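Long-range contacts in aggregative adherence fimbrial subunit AggA (Escherichia coli O104:H4 str. C227-11, PDB 4PH8), which builds the shaft of type I aggregative adherence fimbriae as their major subunit and probably binds host fibronectin: residues N12-T17 / V40-Q45; K52-G57 / H131-F136; I34-K39 / V112-K117. All coordinates share one frame; numbering follows the deposited sequence.

All three contacts belong to one beta-sandwich subunit. Contact 1 (12-17 with 40-45) and contact 2 (52-57 with 131-136) have centres about 11 Å apart and touch: Cys14 and Asp13 pack on Phe136, and Pro15 lies by Val134. Contact 3 (34-39 with 112-117) lies on the other side of the chain's centre; its centre is about 26 Å from that of contact 1 and about 20 Å from that of contact 2. Strand 34-41 serves both contacts 1 and 3. Leu55 touches Ala38, so contacts 2 and 3 also meet. Along the chain contact 1 closes before contact 2 opens, while contact 3 crosses both. The interleaved strands make one sandwich, in keeping with the donor-strand-complemented fold.

Contact 1 (N12-T17 / V40-Q45)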
ATOM      1  N   ASN A  12       2.546   1.013  24.720  1.00 24.12           N
ATOM      2  CA  ASN A  12       3.541   1.390  23.708  1.00 25.25           C
ATOM      3  C   ASN A  12       2.854   1.453  22.365  1.00 23.06           C
ATOM      4  O   ASN A  12       2.100   0.546  21.984  1.00 25.73           O
ATOM      5  CB  ASN A  12       4.695   0.402  23.656  1.00 29.55           C
ATOM      6  CG  ASN A  12       5.601   0.480  24.874  1.00 24.96           C
ATOM      7  OD1 ASN A  12       6.112  -0.526  25.303  1.00 36.56           O
ATOM      8  ND2 ASN A  12       5.830   1.678  25.403  1.00 46.14           N
ATOM      9  N   ASP A  13       3.092   2.534  21.649  1.00 19.54           N
ATOM     10  CA  ASP A  13       2.383   2.755  20.407  1.00 18.95           C
ATOM     11  C   ASP A  13       2.689   1.641  19.423  1.00 18.09           C
ATOM     12  O   ASP A  13       3.794   1.103  19.367  1.00 18.87           O
ATOM     13  CB  ASP A  13       2.731   4.096  19.812  1.00 19.39           C
ATOM     14  CG  ASP A  13       2.195   5.255  20.623  1.00 24.09           C
ATOM     15  OD1 ASP A  13       1.273   5.056  21.467  1.00 24.46           O
ATOM     16  OD2 ASP A  13       2.722   6.372  20.404  1.00 26.19           O
ATOM     17  N   CYS A  14       1.669   1.277  18.673  1.00 16.29           N
ATOM     18  CA  CYS A  14       1.763   0.159  17.759  1.00 15.55           C
ATOM     19  C   CYS A  14       2.715   0.486  16.641  1.00 14.64           C
ATOM     20  O   CYS A  14       2.680   1.581  16.114  1.00 15.77           O
ATOM     21  CB  CYS A  14       0.376  -0.153  17.202  1.00 16.04           C
ATOM     22  SG  CYS A  14      -0.716  -0.665  18.529  1.00 17.43           S
ATOM     23  N   PRO A  15       3.584  -0.458  16.288  1.00 13.87           N
ATOM     24  CA  PRO A  15       4.380  -0.232  15.085  1.00 15.18           C
ATOM     25  C   PRO A  15       3.529  -0.379  13.838  1.00 14.98           C
ATOM     26  O   PRO A  15       2.527  -1.102  13.848  1.00 16.57           O
ATOM     27  CB  PRO A  15       5.401  -1.354  15.121  1.00 16.24           C
ATOM     28  CG  PRO A  15       4.797  -2.403  15.957  1.00 18.02           C
ATOM     29  CD  PRO A  15       3.865  -1.755  16.919  1.00 17.57           C
ATOM     30  N   VAL A  16       3.936   0.303  12.778  1.00 14.36           N
ATOM     31  CA  VAL A  16       3.361   0.069  11.448  1.00 15.63           C
ATOM     32  C   VAL A  16       4.482  -0.485  10.584  1.00 13.40           C
ATOM     33  O   VAL A  16       5.467   0.183  10.319  1.00 17.71           O
ATOM     34  CB  VAL A  16       2.660   1.310  10.849  1.00 19.26           C
ATOM     35  CG1 VAL A  16       3.481   2.567  11.002  1.00 19.80           C
ATOM     36  CG2 VAL A  16       2.262   1.064   9.395  1.00 19.87           C
ATOM     37  N   THR A  17       4.328  -1.740  10.205  1.00 13.95           N
ATOM     38  CA  THR A  17       5.369  -2.520   9.573  1.00 16.04           C
ATOM     39  C   THR A  17       4.918  -2.816   8.154  1.00 15.90           C
ATOM     40  O   THR A  17       4.016  -3.620   7.938  1.00 17.66           O
ATOM     41  CB  THR A  17       5.592  -3.821  10.366  1.00 18.44           C
ATOM     42  OG1 THR A  17       5.817  -3.502  11.756  1.00 24.12           O
ATOM     43  CG2 THR A  17       6.782  -4.587   9.833  1.00 22.29           C
ATOM     44  N   VAL A  40       1.138  -4.934   5.171  1.00 10.50           N
ATOM     45  CA  VAL A  40       1.191  -4.138   6.398  1.00 10.76           C
ATOM     46  C   VAL A  40       0.787  -5.008   7.589  1.00 10.32           C
ATOM     47  O   VAL A  40      -0.158  -5.787   7.523  1.00  9.90           O
ATOM     48  CB  VAL A  40       0.270  -2.878   6.327  1.00 12.44           C
ATOM     49  CG1 VAL A  40       0.518  -1.987   7.531  1.00 13.72           C
ATOM     50  CG2 VAL A  40       0.514  -2.113   5.040  1.00 14.12           C
ATOM     51  N   THR A  41       1.517  -4.870   8.685  1.00 11.00           N
ATOM     52  CA  THR A  41       1.171  -5.581   9.903  1.00 11.19           C
ATOM     53  C   THR A  41       1.572  -4.713  11.080  1.00 11.58           C
ATOM     54  O   THR A  41       2.047  -3.580  10.911  1.00 11.52           O
ATOM     55  CB  THR A  41       1.830  -6.984   9.951  1.00 11.62           C
ATOM     56  OG1 THR A  41       1.241  -7.779  11.002  1.00 11.30           O
ATOM     57  CG2 THR A  41       3.333  -6.887  10.119  1.00 13.15           C
ATOM     58  N   THR A  42       1.344  -5.237  12.273  1.00 10.57           N
ATOM     59  CA  THR A  42       1.785  -4.578  13.481  1.00 11.42           C
ATOM     60  C   THR A  42       2.141  -5.670  14.507  1.00 12.97           C
ATOM     61  O   THR A  42       2.149  -6.852  14.168  1.00 14.25           O
ATOM     62  CB  THR A  42       0.701  -3.587  13.988  1.00 11.12           C
ATOM     63  OG1 THR A  42       1.187  -2.886  15.135  1.00 12.58           O
ATOM     64  CG2 THR A  42      -0.568  -4.333  14.358  1.00 11.82           C
ATOM     65  N   SER A  43       2.426  -5.282  15.749  1.00 14.27           N
ATOM     66  CA  SER A  43       2.892  -6.243  16.766  1.00 14.77           C
ATOM     67  C   SER A  43       1.782  -7.200  17.224  1.00 14.99           C
ATOM     68  O   SER A  43       0.581  -6.903  17.114  1.00 15.04           O
ATOM     69  CB  SER A  43       3.451  -5.506  17.974  1.00 14.62           C
ATOM     70  OG  SER A  43       2.384  -4.842  18.643  1.00 14.95           O
ATOM     71  N   ASP A  44       2.183  -8.343  17.769  1.00 16.02           N
ATOM     72  CA  ASP A  44       1.203  -9.302  18.289  1.00 17.18           C
ATOM     73  C   ASP A  44       0.331  -8.666  19.377  1.00 15.34           C
ATOM     74  O   ASP A  44      -0.866  -8.875  19.397  1.00 16.12           O
ATOM     75  CB  ASP A  44       1.889 -10.541  18.842  1.00 20.35           C
ATOM     76  CG  ASP A  44       2.438 -11.449  17.749  1.00 23.31           C
ATOM     77  OD1 ASP A  44       2.126 -11.262  16.547  1.00 23.70           O
ATOM     78  OD2 ASP A  44       3.187 -12.376  18.098  1.00 29.10           O
ATOM     79  N   GLN A  45       0.925  -7.862  20.250  1.00 15.94           N
ATOM     80  CA  GLN A  45       0.134  -7.196  21.288  1.00 17.68           C
ATOM     81  C   GLN A  45      -0.878  -6.223  20.702  1.00 15.87           C
ATOM     82  O   GLN A  45      -2.015  -6.165  21.153  1.00 16.80           O
ATOM     83  CB  GLN A  45       1.026  -6.513  22.321  1.00 21.34           C
ATOM     84  CG  GLN A  45       1.701  -7.494  23.272  1.00 24.85           C
ATOM     85  CD  GLN A  45       0.727  -8.477  23.911  1.00 28.11           C
ATOM     86  OE1 GLN A  45       0.664  -9.645  23.517  1.00 33.63           O
ATOM     87  NE2 GLN A  45      -0.040  -8.010  24.889  1.00 26.51           N
TER
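Thr42 and Pro15 set their side chains across each other at about a right angle. The hydroxyl OG1 of Thr42 donates to the carbonyl O of Pro15 over 2.6 Å and lies in the carbonyl plane. OG1 stands anti to the backbone N of Thr42 (chi1 -176°), which turns it to the 12-17 chain. The same oxygen lies 3.4 Å from Pro15 CD and 3.5 Å from Cys14 CB, so it is tucked against carbon as well as bonded. The ring edge also touches Ser43: Pro15 CG is 3.7 Å from Ser43 N.

Further along, the chains pair as strands. Thr17 and Thr41 form an antiparallel hydrogen-bonded pair, with Thr17 N to Thr41 O at 3.0 Å and Thr41 N to Thr17 O at 2.9 Å. Their side chains lie side by side and point the same way. Thr41 CG2 rests 3.8 Å from Thr17 CB, while Thr41 OG1 bonds to the carbonyl of Lys106. Val16 and Val40 meet obliquely, with Val16 CG2 4.0 Å from Val40 CG1. Val40 is buried in the apolar interior, against Val53 and Leu55; Val16 lies at its margin, against Ala132.

Ser43 occupies the N-cap of helix 44-49, and its OG takes the backbone N of Cys46. Cys46 is also the disulfide partner of Cys14. The covalent link and the Thr42 bond therefore hold the same part of the loop before strand 17-20. The arrangement belongs to an immunoglobulin-like fimbrial subunit: the Cys14-Cys46 disulfide ties the segment leading into strand 17-20 to helix 44-49, just after strand 34-41, at one end of the sandwich.

Contact 2 (K52-G57 / H131-F136)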
ATOM      1  N   LYS A  52      -6.152  -1.694  13.649  1.00 13.03           N
ATOM      2  CA  LYS A  52      -6.613  -1.649  12.281  1.00 13.81           C
ATOM      3  C   LYS A  52      -5.477  -1.043  11.489  1.00 12.58           C
ATOM      4  O   LYS A  52      -4.949   0.004  11.855  1.00 16.52           O
ATOM      5  CB  LYS A  52      -7.897  -0.797  12.184  1.00 17.19           C
ATOM      6  CG  LYS A  52      -8.351  -0.459  10.766  1.00 21.11           C
ATOM      7  CD  LYS A  52      -9.503   0.541  10.738  1.00 24.88           C
ATOM      8  CE  LYS A  52     -10.738   0.005  11.438  1.00 29.86           C
ATOM      9  NZ  LYS A  52     -11.857   0.984  11.330  1.00 36.35           N
ATOM     10  N   VAL A  53      -5.094  -1.708  10.405  1.00 11.36           N
ATOM     11  CA  VAL A  53      -4.037  -1.202   9.562  1.00 12.41           C
ATOM     12  C   VAL A  53      -4.609  -0.649   8.274  1.00 12.76           C
ATOM     13  O   VAL A  53      -5.716  -1.004   7.862  1.00 14.15           O
ATOM     14  CB  VAL A  53      -2.935  -2.238   9.293  1.00 13.00           C
ATOM     15  CG1 VAL A  53      -2.170  -2.533  10.561  1.00 13.70           C
ATOM     16  CG2 VAL A  53      -3.485  -3.520   8.675  1.00 13.66           C
ATOM     17  N   TRP A  54      -3.840   0.246   7.661  1.00 14.51           N
ATOM     18  CA  TRP A  54      -4.260   1.001   6.501  1.00 14.95           C
ATOM     19  C   TRP A  54      -3.150   1.034   5.479  1.00 13.90           C
ATOM     20  O   TRP A  54      -1.965   0.981   5.829  1.00 12.66           O
ATOM     21  CB  TRP A  54      -4.561   2.448   6.881  1.00 15.81           C
ATOM     22  CG  TRP A  54      -5.678   2.614   7.837  1.00 16.56           C
ATOM     23  CD1 TRP A  54      -5.630   2.462   9.187  1.00 18.78           C
ATOM     24  CD2 TRP A  54      -7.015   3.005   7.520  1.00 18.00           C
ATOM     25  NE1 TRP A  54      -6.869   2.723   9.740  1.00 21.29           N
ATOM     26  CE2 TRP A  54      -7.735   3.059   8.736  1.00 18.95           C
ATOM     27  CE3 TRP A  54      -7.678   3.305   6.327  1.00 18.39           C
ATOM     28  CZ2 TRP A  54      -9.088   3.395   8.788  1.00 20.99           C
ATOM     29  CZ3 TRP A  54      -9.021   3.641   6.378  1.00 20.17           C
ATOM     30  CH2 TRP A  54      -9.710   3.681   7.608  1.00 21.60           C
ATOM     31  N   LEU A  55      -3.567   1.164   4.225  1.00 12.84           N
ATOM     32  CA  LEU A  55      -2.688   1.319   3.103  1.00 14.18           C
ATOM     33  C   LEU A  55      -3.358   2.253   2.115  1.00 13.46           C
ATOM     34  O   LEU A  55      -4.559   2.135   1.856  1.00 14.11           O
ATOM     35  CB  LEU A  55      -2.467  -0.050   2.484  1.00 17.17           C
ATOM     36  CG  LEU A  55      -1.387  -0.328   1.484  1.00 17.52           C
ATOM     37  CD1 LEU A  55      -0.017   0.150   1.955  1.00 15.43           C
ATOM     38  CD2 LEU A  55      -1.359  -1.830   1.239  1.00 16.10           C
ATOM     39  N   TRP A  56      -2.592   3.187   1.565  1.00 13.31           N
ATOM     40  CA  TRP A  56      -3.137   4.097   0.570  1.00 14.66           C
ATOM     41  C   TRP A  56      -2.050   4.695  -0.291  1.00 14.20           C
ATOM     42  O   TRP A  56      -0.891   4.730   0.098  1.00 16.04           O
ATOM     43  CB  TRP A  56      -4.021   5.203   1.201  1.00 16.26           C
ATOM     44  CG  TRP A  56      -3.328   6.258   2.044  1.00 17.49           C
ATOM     45  CD1 TRP A  56      -2.992   7.529   1.653  1.00 18.99           C
ATOM     46  CD2 TRP A  56      -2.955   6.162   3.434  1.00 17.13           C
ATOM     47  NE1 TRP A  56      -2.418   8.212   2.698  1.00 19.00           N
ATOM     48  CE2 TRP A  56      -2.391   7.406   3.804  1.00 19.20           C
ATOM     49  CE3 TRP A  56      -3.036   5.154   4.391  1.00 14.85           C
ATOM     50  CZ2 TRP A  56      -1.900   7.657   5.082  1.00 17.70           C
ATOM     51  CZ3 TRP A  56      -2.551   5.408   5.670  1.00 16.65           C
ATOM     52  CH2 TRP A  56      -1.984   6.654   6.001  1.00 18.36           C
ATOM     53  N   GLY A  57      -2.459   5.174  -1.460  1.00 16.19           N
ATOM     54  CA  GLY A  57      -1.577   5.827  -2.408  1.00 17.75           C
ATOM     55  C   GLY A  57      -1.808   7.329  -2.431  1.00 17.92           C
ATOM     56  O   GLY A  57      -2.574   7.876  -1.628  1.00 19.82           O
ATOM     57  N   HIS A 131       1.567   4.801   1.453  1.00 12.71           N
ATOM     58  CA  HIS A 131       1.448   5.184   2.835  1.00 12.92           C
ATOM     59  C   HIS A 131       0.807   4.035   3.565  1.00 12.40           C
ATOM     60  O   HIS A 131      -0.087   3.377   3.028  1.00 14.38           O
ATOM     61  CB  HIS A 131       0.539   6.392   2.963  1.00 15.79           C
ATOM     62  CG  HIS A 131       1.132   7.653   2.436  1.00 18.50           C
ATOM     63  ND1 HIS A 131       1.817   8.536   3.241  1.00 19.35           N
ATOM     64  CD2 HIS A 131       1.118   8.202   1.199  1.00 22.55           C
ATOM     65  CE1 HIS A 131       2.198   9.576   2.523  1.00 22.28           C
ATOM     66  NE2 HIS A 131       1.798   9.388   1.278  1.00 25.84           N
ATOM     67  N   ALA A 132       1.225   3.824   4.802  1.00 13.78           N
ATOM     68  CA  ALA A 132       0.609   2.812   5.646  1.00 14.23           C
ATOM     69  C   ALA A 132       0.421   3.369   7.044  1.00 14.83           C
ATOM     70  O   ALA A 132       1.160   4.254   7.486  1.00 15.53           O
ATOM     71  CB  ALA A 132       1.455   1.556   5.699  1.00 15.39           C
ATOM     72  N   ALA A 133      -0.574   2.857   7.743  1.00 13.87           N
ATOM     73  CA  ALA A 133      -0.790   3.283   9.118  1.00 14.76           C
ATOM     74  C   ALA A 133      -1.392   2.183   9.950  1.00 13.53           C
ATOM     75  O   ALA A 133      -1.865   1.169   9.425  1.00 14.68           O
ATOM     76  CB  ALA A 133      -1.675   4.534   9.170  1.00 14.52           C
ATOM     77  N   VAL A 134      -1.364   2.407  11.263  1.00 13.66           N
ATOM     78  CA  VAL A 134      -2.022   1.558  12.226  1.00 15.40           C
ATOM     79  C   VAL A 134      -2.771   2.443  13.208  1.00 15.28           C
ATOM     80  O   VAL A 134      -2.197   3.418  13.720  1.00 14.49           O
ATOM     81  CB  VAL A 134      -1.046   0.616  12.980  1.00 16.21           C
ATOM     82  CG1 VAL A 134       0.024   1.377  13.766  1.00 16.13           C
ATOM     83  CG2 VAL A 134      -1.802  -0.325  13.906  1.00 17.51           C
ATOM     84  N   ASP A 135      -4.042   2.099  13.437  1.00 14.31           N
ATOM     85  CA  ASP A 135      -4.934   2.784  14.385  1.00 16.75           C
ATOM     86  C   ASP A 135      -5.085   1.893  15.602  1.00 16.31           C
ATOM     87  O   ASP A 135      -5.298   0.676  15.486  1.00 17.33           O
ATOM     88  CB  ASP A 135      -6.355   2.960  13.831  1.00 21.59           C
ATOM     89  CG  ASP A 135      -6.453   3.977  12.733  1.00 24.41           C
ATOM     90  OD1 ASP A 135      -5.496   4.745  12.538  1.00 31.89           O
ATOM     91  OD2 ASP A 135      -7.517   4.006  12.060  1.00 30.79           O
ATOM     92  N   PHE A 136      -5.031   2.508  16.773  1.00 14.19           N
ATOM     93  CA  PHE A 136      -5.109   1.777  18.016  1.00 14.88           C
ATOM     94  C   PHE A 136      -5.515   2.766  19.076  1.00 15.00           C
ATOM     95  O   PHE A 136      -5.691   3.945  18.790  1.00 17.29           O
ATOM     96  CB  PHE A 136      -3.750   1.144  18.353  1.00 14.33           C
ATOM     97  CG  PHE A 136      -2.613   2.131  18.350  1.00 15.69           C
ATOM     98  CD1 PHE A 136      -2.048   2.561  17.159  1.00 17.78           C
ATOM     99  CD2 PHE A 136      -2.152   2.682  19.527  1.00 17.30           C
ATOM    100  CE1 PHE A 136      -1.021   3.478  17.149  1.00 17.89           C
ATOM    101  CE2 PHE A 136      -1.125   3.604  19.517  1.00 18.66           C
ATOM    102  CZ  PHE A 136      -0.567   4.005  18.325  1.00 18.86           C
TER
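The carbonyl O of Lys52 is approached by two groups of the opposite strand. Asp135 N bonds to it over 2.8 Å, almost straight at 173°, and Val134 CA adds a CA-H...O contact. Lys52 N bonds back to Asp135 O, making a hydrogen-bonded pair. Trp54 with Ala133 and Trp56 with His131 are the other such pairs of this antiparallel register. On the face with Trp54, the indole NE1 reaches Asp135 OD2 at 2.7 Å, but the bond is bent and weak. Ring and carboxylate planes stand 53° apart.

The CG of Trp56 sits between backbone N and carbonyl carbon (chi1 69°), which lays the indole face against His131 CB. That atom is 3.4 Å from the centroid of the five-membered ring, a CH-pi contact. The imidazole runs nearly parallel to the indole but is slid off it. Ala133 CB meets the indole edge, 3.7 Å from CZ3.

Strand 97-100 pairs with the far side of strand 52-68, and strand 141-155 with that of strand 124-138. Lys96 makes a cation-pi contact with Trp56. On the other face Val53, Leu55 and Ala132 pack against strand 34-41.

Contact 3 (I34-K39 / V112-K117); sequences IGFSAK and VSVNPK
Phe36 touches two valines of the other strand with different parts of its side chain. Its CG is anti to the carbonyl carbon (chi1 -52°), and the ring lies toward Val114. Atom CE2 comes within 4.0 Å of Val114 CG2, which sits at the ring edge near its plane. The root of the same side chain meets the other valine: Phe36 CB is 4.0 Å from Val112 CG2. That methyl lies between the backbone N and carbonyl carbon of Val112, while CG1 is anti to the carbonyl carbon. Val114 is rotated differently, with CG1 anti to its backbone N (chi1 169°) and CG2 left to face the phenylalanine. Ile34 stands beside Val114, their CB atoms 4.4 Å apart.

The backbones pair antiparallel in two hydrogen-bonded pairs, Ile34 with Val114 and Phe36 with Val112. Ile34 N reaches Val114 O at 3.0 Å in a nearly straight bond of 176°. Between them Gly35 and Ser113 form a non-hydrogen-bonded pair, and the Ser113 side chain points to the face away from Phe36. Past the strand, Asn115 OD1 takes the backbone N of Lys117 in an Asx turn.

Phe36 and Val112 also touch Met128, and Val114 touches Leu66. The chemistry is therefore divided by face. Branched and aromatic carbon joins the interior of the sandwich, glycine and serine form the exposed side, and backbone bonds hold the strands together.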
ATOM      1  N   ILE A  34       3.380  -6.403 -14.954  1.00 23.25           N
ATOM      2  CA  ILE A  34       4.330  -6.061 -13.897  1.00 23.55           C
ATOM      3  C   ILE A  34       3.534  -5.917 -12.605  1.00 21.80           C
ATOM      4  O   ILE A  34       2.645  -5.085 -12.517  1.00 23.16           O
ATOM      5  CB  ILE A  34       5.086  -4.745 -14.191  1.00 22.71           C
ATOM      6  CG1 ILE A  34       5.778  -4.807 -15.565  1.00 24.07           C
ATOM      7  CG2 ILE A  34       6.123  -4.477 -13.102  1.00 24.92           C
ATOM      8  CD1 ILE A  34       6.196  -3.440 -16.075  1.00 29.24           C
ATOM      9  N   GLY A  35       3.843  -6.754 -11.622  1.00 20.66           N
ATOM     10  CA  GLY A  35       3.166  -6.702 -10.325  1.00 17.55           C
ATOM     11  C   GLY A  35       3.934  -5.924  -9.286  1.00 16.21           C
ATOM     12  O   GLY A  35       5.169  -5.989  -9.230  1.00 18.00           O
ATOM     13  N   PHE A  36       3.187  -5.209  -8.447  1.00 13.61           N
ATOM     14  CA  PHE A  36       3.735  -4.497  -7.304  1.00 14.53           C
ATOM     15  C   PHE A  36       2.794  -4.772  -6.131  1.00 14.34           C
ATOM     16  O   PHE A  36       1.581  -4.720  -6.285  1.00 15.94           O
ATOM     17  CB  PHE A  36       3.791  -2.985  -7.530  1.00 14.29           C
ATOM     18  CG  PHE A  36       4.480  -2.566  -8.807  1.00 15.75           C
ATOM     19  CD1 PHE A  36       5.854  -2.413  -8.852  1.00 15.61           C
ATOM     20  CD2 PHE A  36       3.745  -2.265  -9.926  1.00 16.87           C
ATOM     21  CE1 PHE A  36       6.486  -2.010 -10.017  1.00 19.67           C
ATOM     22  CE2 PHE A  36       4.369  -1.853 -11.107  1.00 15.53           C
ATOM     23  CZ  PHE A  36       5.742  -1.731 -11.140  1.00 19.59           C
ATOM     24  N   SER A  37       3.347  -5.067  -4.968  1.00 12.37           N
ATOM     25  CA  SER A  37       2.518  -5.352  -3.833  1.00 13.30           C
ATOM     26  C   SER A  37       3.120  -4.821  -2.568  1.00 10.87           C
ATOM     27  O   SER A  37       4.317  -4.528  -2.494  1.00 10.53           O
ATOM     28  CB  SER A  37       2.266  -6.832  -3.721  1.00 15.11           C
ATOM     29  OG  SER A  37       3.449  -7.543  -3.512  1.00 13.96           O
ATOM     30  N   ALA A  38       2.236  -4.644  -1.593  1.00 10.70           N
ATOM     31  CA  ALA A  38       2.576  -4.129  -0.283  1.00 10.65           C
ATOM     32  C   ALA A  38       1.852  -4.964   0.771  1.00  9.51           C
ATOM     33  O   ALA A  38       0.775  -5.520   0.528  1.00 10.49           O
ATOM     34  CB  ALA A  38       2.182  -2.670  -0.159  1.00 11.63           C
ATOM     35  N   LYS A  39       2.453  -5.023   1.943  1.00 10.29           N
ATOM     36  CA  LYS A  39       1.939  -5.799   3.052  1.00 11.30           C
ATOM     37  C   LYS A  39       2.153  -4.977   4.312  1.00 10.23           C
ATOM     38  O   LYS A  39       3.210  -4.379   4.491  1.00 11.08           O
ATOM     39  CB  LYS A  39       2.696  -7.147   3.103  1.00 14.72           C
ATOM     40  CG  LYS A  39       2.695  -7.901   4.409  1.00 18.88           C
ATOM     41  CD  LYS A  39       3.385  -9.258   4.296  1.00 19.95           C
ATOM     42  CE  LYS A  39       4.902  -9.224   4.100  1.00 19.56           C
ATOM     43  NZ  LYS A  39       5.684  -8.420   5.051  1.00 23.78           N
ATOM     44  N   VAL A 112      -1.082  -3.965  -7.132  1.00 16.00           N
ATOM     45  CA  VAL A 112      -1.496  -3.339  -8.381  1.00 15.99           C
ATOM     46  C   VAL A 112      -0.709  -3.989  -9.497  1.00 18.58           C
ATOM     47  O   VAL A 112       0.244  -4.742  -9.251  1.00 15.47           O
ATOM     48  CB  VAL A 112      -1.278  -1.806  -8.398  1.00 16.88           C
ATOM     49  CG1 VAL A 112      -2.204  -1.112  -7.409  1.00 17.79           C
ATOM     50  CG2 VAL A 112       0.191  -1.424  -8.164  1.00 17.59           C
ATOM     51  N   SER A 113      -1.105  -3.692 -10.725  1.00 21.81           N
ATOM     52  CA  SER A 113      -0.417  -4.227 -11.888  1.00 22.08           C
ATOM     53  C   SER A 113      -0.377  -3.198 -13.002  1.00 24.56           C
ATOM     54  O   SER A 113      -1.340  -2.440 -13.201  1.00 24.02           O
ATOM     55  CB  SER A 113      -1.118  -5.494 -12.375  1.00 24.61           C
ATOM     56  OG  SER A 113      -0.388  -6.088 -13.439  1.00 32.93           O
ATOM     57  N   VAL A 114       0.753  -3.147 -13.694  1.00 27.20           N
ATOM     58  CA  VAL A 114       0.860  -2.378 -14.923  1.00 26.39           C
ATOM     59  C   VAL A 114       0.831  -3.374 -16.079  1.00 27.78           C
ATOM     60  O   VAL A 114       1.632  -4.310 -16.124  1.00 31.27           O
ATOM     61  CB  VAL A 114       2.139  -1.511 -14.984  1.00 29.63           C
ATOM     62  CG1 VAL A 114       2.328  -0.940 -16.391  1.00 30.67           C
ATOM     63  CG2 VAL A 114       2.072  -0.384 -13.967  1.00 32.36           C
ATOM     64  N   ASN A 115      -0.119  -3.166 -16.988  1.00 30.87           N
ATOM     65  CA  ASN A 115      -0.240  -3.951 -18.215  1.00 35.32           C
ATOM     66  C   ASN A 115       0.356  -3.134 -19.357  1.00 34.58           C
ATOM     67  O   ASN A 115      -0.255  -2.151 -19.801  1.00 33.66           O
ATOM     68  CB  ASN A 115      -1.718  -4.255 -18.498  1.00 40.14           C
ATOM     69  CG  ASN A 115      -1.925  -5.206 -19.666  1.00 42.18           C
ATOM     70  OD1 ASN A 115      -0.975  -5.726 -20.272  1.00 40.63           O
ATOM     71  ND2 ASN A 115      -3.192  -5.444 -19.988  1.00 42.34           N
ATOM     72  N   PRO A 116       1.557  -3.515 -19.824  1.00 35.64           N
ATOM     73  CA  PRO A 116       2.165  -2.743 -20.918  1.00 42.72           C
ATOM     74  C   PRO A 116       1.307  -2.693 -22.183  1.00 43.38           C
ATOM     75  O   PRO A 116       1.440  -1.780 -22.958  1.00 50.26           O
ATOM     76  CB  PRO A 116       3.480  -3.482 -21.193  1.00 44.53           C
ATOM     77  CG  PRO A 116       3.758  -4.263 -19.956  1.00 41.74           C
ATOM     78  CD  PRO A 116       2.414  -4.640 -19.409  1.00 39.76           C
ATOM     79  N   LYS A 117       0.428  -3.672 -22.369  1.00 50.00           N
ATOM     80  CA  LYS A 117      -0.418  -3.742 -23.560  1.00 52.17           C
ATOM     81  C   LYS A 117      -1.459  -2.615 -23.631  1.00 57.54           C
ATOM     82  O   LYS A 117      -1.809  -2.161 -24.723  1.00 60.51           O
ATOM     83  CB  LYS A 117      -1.104  -5.108 -23.625  1.00 48.38           C
ATOM     84  CG  LYS A 117      -0.131  -6.274 -23.710  1.00 47.37           C
ATOM     85  CD  LYS A 117      -0.855  -7.604 -23.851  1.00 51.55           C
ATOM     86  CE  LYS A 117       0.117  -8.736 -24.147  1.00 55.86           C
ATOM     87  NZ  LYS A 117      -0.584  -9.982 -24.568  1.00 61.13           N
TER